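Local coordinates for cystathionine beta-lyase family protein, YNBB B.subtilis ortholog (Clostridium acetobutylicum, PDB 3HVY) that is a putative pyridoxal-phosphate-dependent lyase of the methionine gamma-lyase family, perhaps acting on cystathionine or related sulfur amino acids and possibly involved in aluminium resistance, at residues Cys220-Lys228 against Leu294-Val305. Residues are numbered along the deposited sequence; the frame is centred on the assembly and turned at random.
Sequences CYGEFVEEK and LFMAPHVTIEAV. With EDO (1,2-ethanediol), chain Y.
F224 and V225 make a buried, mainly apolar contact between the loop that follows strand 214-218 of the mixed sheet and one side of the long helix 287-317. The ring of F224 lies against P298, where the helix is kinked and the N atoms of P298 and H299 make no bond to the preceding turn. CG of the proline sits over the centre of one ring face, 4.0 Å from the centroid and 4° off the normal, a CH-pi contact. CB of A297 meets CE2 of F224 obliquely at 3.7 Å, and CD1 of L294 approaches the ring edge near CZ. With OG1 of T301 anti to the carbonyl carbon (chi1 -63°), the hydroxyl turns back to its own helix and donates to A297 O at 2.7 Å, while CG2 faces the loop. This methyl lies 3.2 Å from E223 O and packs tightly on CG2 of V225, at 3.5 Å. A297 O also accepts from T301 N, and the two donors reach it from opposite faces of its plane. Farther along the helix, CG1 of V225 meets CG2 of V305 at 3.9 Å. A water bridges the two backbones, donating to F224 O (2.7 Å) and to P298 O (2.9 Å). N245, next to K244 with its pyridoxal phosphate, touches V225 and T301 and donates through ND2 to E223 O. Helix 18-55 adds V49 beside F224 and P298, and helix 74-87 brings I86 to F224 and L294, so the F224 ring packs among three helices.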
loop_
_atom_site.group_PDB
_atom_site.type_symbol
_atom_site.label_atom_id
_atom_site.label_comp_id
_atom_site.label_asym_id
_atom_site.label_seq_id
_atom_site.Cartn_x
_atom_site.Cartn_y
_atom_site.Cartn_z
ATOM N N CYS D 220 -23.584 14.169 4.604
ATOM C CA CYS D 220 -22.284 14.571 5.100
ATOM C C CYS D 220 -22.305 15.209 6.500
ATOM O O CYS D 220 -23.075 16.105 6.747
ATOM C CB CYS D 220 -21.625 15.546 4.121
ATOM S SG CYS D 220 -20.951 14.756 2.620
ATOM N N TYR D 221 -21.409 14.731 7.347
ATOM C CA TYR D 221 -21.167 15.183 8.717
ATOM C C TYR D 221 -22.170 14.675 9.720
ATOM O O TYR D 221 -22.052 14.934 10.924
ATOM C CB TYR D 221 -21.165 16.680 8.826
ATOM C CG TYR D 221 -20.000 17.383 8.139
ATOM C CD1 TYR D 221 -18.728 17.226 8.619
ATOM C CD2 TYR D 221 -20.188 18.252 7.073
ATOM C CE1 TYR D 221 -17.670 17.894 8.092
ATOM C CE2 TYR D 221 -19.079 18.938 6.508
ATOM C CZ TYR D 221 -17.843 18.746 7.052
ATOM O OH TYR D 221 -16.712 19.370 6.567
ATOM N N GLY D 222 -23.163 13.951 9.260
ATOM C CA GLY D 222 -24.208 13.532 10.184
ATOM C C GLY D 222 -24.127 12.079 10.638
ATOM O O GLY D 222 -24.880 11.662 11.511
ATOM N N GLU D 223 -23.252 11.286 10.058
ATOM C CA GLU D 223 -23.279 9.853 10.329
ATOM C C GLU D 223 -22.965 9.616 11.751
ATOM O O GLU D 223 -22.028 10.187 12.248
ATOM C CB GLU D 223 -22.262 9.099 9.463
ATOM C CG GLU D 223 -22.447 9.296 7.921
ATOM C CD GLU D 223 -21.727 10.512 7.338
ATOM O OE1 GLU D 223 -21.123 11.310 8.094
ATOM O OE2 GLU D 223 -21.766 10.662 6.085
ATOM N N PHE D 224 -23.754 8.762 12.398
ATOM C CA PHE D 224 -23.629 8.404 13.827
ATOM C C PHE D 224 -23.753 9.516 14.866
ATOM O O PHE D 224 -23.484 9.264 16.062
ATOM C CB PHE D 224 -22.320 7.670 14.061
ATOM C CG PHE D 224 -22.161 6.450 13.207
ATOM C CD1 PHE D 224 -23.157 5.502 13.142
ATOM C CD2 PHE D 224 -21.019 6.265 12.435
ATOM C CE1 PHE D 224 -23.023 4.367 12.347
ATOM C CE2 PHE D 224 -20.901 5.145 11.593
ATOM C CZ PHE D 224 -21.891 4.198 11.578
ATOM N N VAL D 225 -24.207 10.705 14.461
ATOM C CA VAL D 225 -24.450 11.752 15.413
ATOM C C VAL D 225 -25.784 11.516 16.174
ATOM O O VAL D 225 -25.922 11.893 17.340
ATOM C CB VAL D 225 -24.385 13.140 14.774
ATOM C CG1 VAL D 225 -24.772 14.230 15.857
ATOM C CG2 VAL D 225 -22.972 13.367 14.174
ATOM N N GLU D 226 -26.749 10.904 15.511
ATOM C CA GLU D 226 -27.988 10.492 16.140
ATOM C C GLU D 226 -28.061 8.969 16.058
ATOM O O GLU D 226 -27.244 8.314 15.392
ATOM C CB GLU D 226 -29.206 11.126 15.448
ATOM C CG GLU D 226 -29.252 12.667 15.511
ATOM C CD GLU D 226 -30.607 13.251 15.133
ATOM O OE1 GLU D 226 -31.606 12.750 15.643
ATOM O OE2 GLU D 226 -30.683 14.248 14.375
ATOM N N GLU D 227 -29.083 8.408 16.686
ATOM C CA GLU D 227 -29.270 6.948 16.685
ATOM C C GLU D 227 -29.904 6.449 15.396
ATOM O O GLU D 227 -29.928 5.244 15.139
ATOM C CB GLU D 227 -30.051 6.514 17.947
ATOM C CG GLU D 227 -31.502 6.831 18.032
ATOM C CD GLU D 227 -31.879 8.339 17.998
ATOM O OE1 GLU D 227 -31.055 9.287 18.298
ATOM O OE2 GLU D 227 -33.065 8.551 17.653
ATOM N N LYS D 228 -30.428 7.379 14.590
ATOM C CA LYS D 228 -31.017 7.064 13.289
ATOM C C LYS D 228 -30.319 7.874 12.228
ATOM O O LYS D 228 -29.682 8.877 12.514
ATOM C CB LYS D 228 -32.501 7.427 13.229
ATOM C CG LYS D 228 -33.412 6.607 14.106
ATOM C CD LYS D 228 -34.920 6.970 13.902
ATOM N N LEU D 294 -14.856 2.176 9.922
ATOM C CA LEU D 294 -16.285 2.036 10.238
ATOM C C LEU D 294 -16.565 1.610 11.699
ATOM O O LEU D 294 -17.441 2.158 12.380
ATOM C CB LEU D 294 -16.941 1.079 9.240
ATOM C CG LEU D 294 -18.418 0.751 9.398
ATOM C CD1 LEU D 294 -19.207 1.991 9.240
ATOM C CD2 LEU D 294 -18.893 -0.328 8.447
ATOM N N PHE D 295 -15.808 0.642 12.185
ATOM C CA PHE D 295 -15.959 0.184 13.541
ATOM C C PHE D 295 -15.697 1.267 14.571
ATOM O O PHE D 295 -16.424 1.359 15.575
ATOM C CB PHE D 295 -15.089 -1.031 13.793
ATOM C CG PHE D 295 -15.413 -1.704 15.058
ATOM C CD1 PHE D 295 -16.593 -2.415 15.177
ATOM C CD2 PHE D 295 -14.582 -1.592 16.141
ATOM C CE1 PHE D 295 -16.933 -3.029 16.354
ATOM C CE2 PHE D 295 -14.894 -2.190 17.321
ATOM C CZ PHE D 295 -16.113 -2.909 17.439
HETATM N N MSE D 296 -14.687 2.098 14.315
HETATM C CA MSE D 296 -14.340 3.187 15.214
HETATM C C MSE D 296 -15.184 4.466 14.970
HETATM O O MSE D 296 -15.079 5.420 15.737
HETATM C CB MSE D 296 -12.858 3.545 15.016
HETATM C CG MSE D 296 -11.840 2.458 15.325
HETATM SE SE MSE D 296 -10.065 3.079 14.691
HETATM C CE MSE D 296 -10.206 4.955 15.280
ATOM N N ALA D 297 -15.990 4.495 13.911
ATOM C CA ALA D 297 -16.733 5.704 13.553
ATOM C C ALA D 297 -17.777 6.222 14.579
ATOM O O ALA D 297 -17.892 7.455 14.778
ATOM C CB ALA D 297 -17.325 5.596 12.174
ATOM N N PRO D 298 -18.590 5.320 15.154
ATOM C CA PRO D 298 -19.530 5.792 16.175
ATOM C C PRO D 298 -18.837 6.492 17.328
ATOM O O PRO D 298 -19.364 7.430 17.894
ATOM C CB PRO D 298 -20.173 4.479 16.691
ATOM C CG PRO D 298 -20.152 3.564 15.515
ATOM C CD PRO D 298 -18.757 3.863 14.909
ATOM N N HIS D 299 -17.681 5.978 17.706
ATOM C CA HIS D 299 -16.878 6.556 18.786
ATOM C C HIS D 299 -16.238 7.883 18.405
ATOM O O HIS D 299 -16.394 8.891 19.095
ATOM C CB HIS D 299 -15.816 5.546 19.283
ATOM C CG HIS D 299 -15.022 6.023 20.457
ATOM N ND1 HIS D 299 -15.349 5.700 21.758
ATOM C CD2 HIS D 299 -13.902 6.791 20.524
ATOM C CE1 HIS D 299 -14.473 6.270 22.573
ATOM N NE2 HIS D 299 -13.588 6.934 21.854
ATOM N N VAL D 300 -15.475 7.868 17.348
ATOM C CA VAL D 300 -14.798 9.058 16.891
ATOM C C VAL D 300 -15.765 10.202 16.569
ATOM O O VAL D 300 -15.491 11.367 16.906
ATOM C CB VAL D 300 -13.849 8.734 15.726
ATOM C CG1 VAL D 300 -13.243 10.012 15.175
ATOM C CG2 VAL D 300 -12.693 7.796 16.255
ATOM N N THR D 301 -16.922 9.864 16.000
ATOM C CA THR D 301 -17.955 10.871 15.698
ATOM C C THR D 301 -18.378 11.596 16.952
ATOM O O THR D 301 -18.423 12.824 16.952
ATOM C CB THR D 301 -19.172 10.247 14.971
ATOM O OG1 THR D 301 -18.754 9.725 13.705
ATOM C CG2 THR D 301 -20.357 11.199 14.812
ATOM N N ILE D 302 -18.533 10.868 18.069
ATOM C CA ILE D 302 -18.999 11.450 19.287
ATOM C C ILE D 302 -17.901 12.213 19.997
ATOM O O ILE D 302 -18.182 13.164 20.710
ATOM C CB ILE D 302 -19.716 10.410 20.165
ATOM C CG1 ILE D 302 -21.031 9.982 19.465
ATOM C CG2 ILE D 302 -20.034 10.939 21.657
ATOM C CD1 ILE D 302 -22.100 11.095 19.369
ATOM N N GLU D 303 -16.646 11.855 19.772
ATOM C CA GLU D 303 -15.558 12.708 20.231
ATOM C C GLU D 303 -15.670 14.099 19.564
ATOM O O GLU D 303 -15.478 15.128 20.220
ATOM C CB GLU D 303 -14.201 12.107 19.905
ATOM C CG GLU D 303 -13.874 10.793 20.636
ATOM C CD GLU D 303 -13.879 10.951 22.149
ATOM O OE1 GLU D 303 -13.037 11.708 22.673
ATOM O OE2 GLU D 303 -14.727 10.310 22.826
ATOM N N ALA D 304 -16.006 14.118 18.281
ATOM C CA ALA D 304 -16.101 15.389 17.529
ATOM C C ALA D 304 -17.345 16.163 17.987
ATOM O O ALA D 304 -17.288 17.366 18.165
ATOM C CB ALA D 304 -16.109 15.115 16.043
ATOM N N VAL D 305 -18.448 15.462 18.237
ATOM C CA VAL D 305 -19.637 16.072 18.788
ATOM C C VAL D 305 -19.327 16.729 20.131
ATOM O O VAL D 305 -19.680 17.889 20.340
ATOM C CB VAL D 305 -20.835 15.116 18.896
ATOM C CG1 VAL D 305 -22.062 15.833 19.530
ATOM C CG2 VAL D 305 -21.256 14.511 17.505
HETATM C C1 EDO Y . -13.841 11.606 26.266
HETATM O O1 EDO Y . -12.855 11.739 25.255
HETATM C C2 EDO Y . -15.208 11.673 25.628
HETATM O O2 EDO Y . -15.736 10.390 25.257
HETATM O O HOH W 1 -22.222 7.398 17.618
#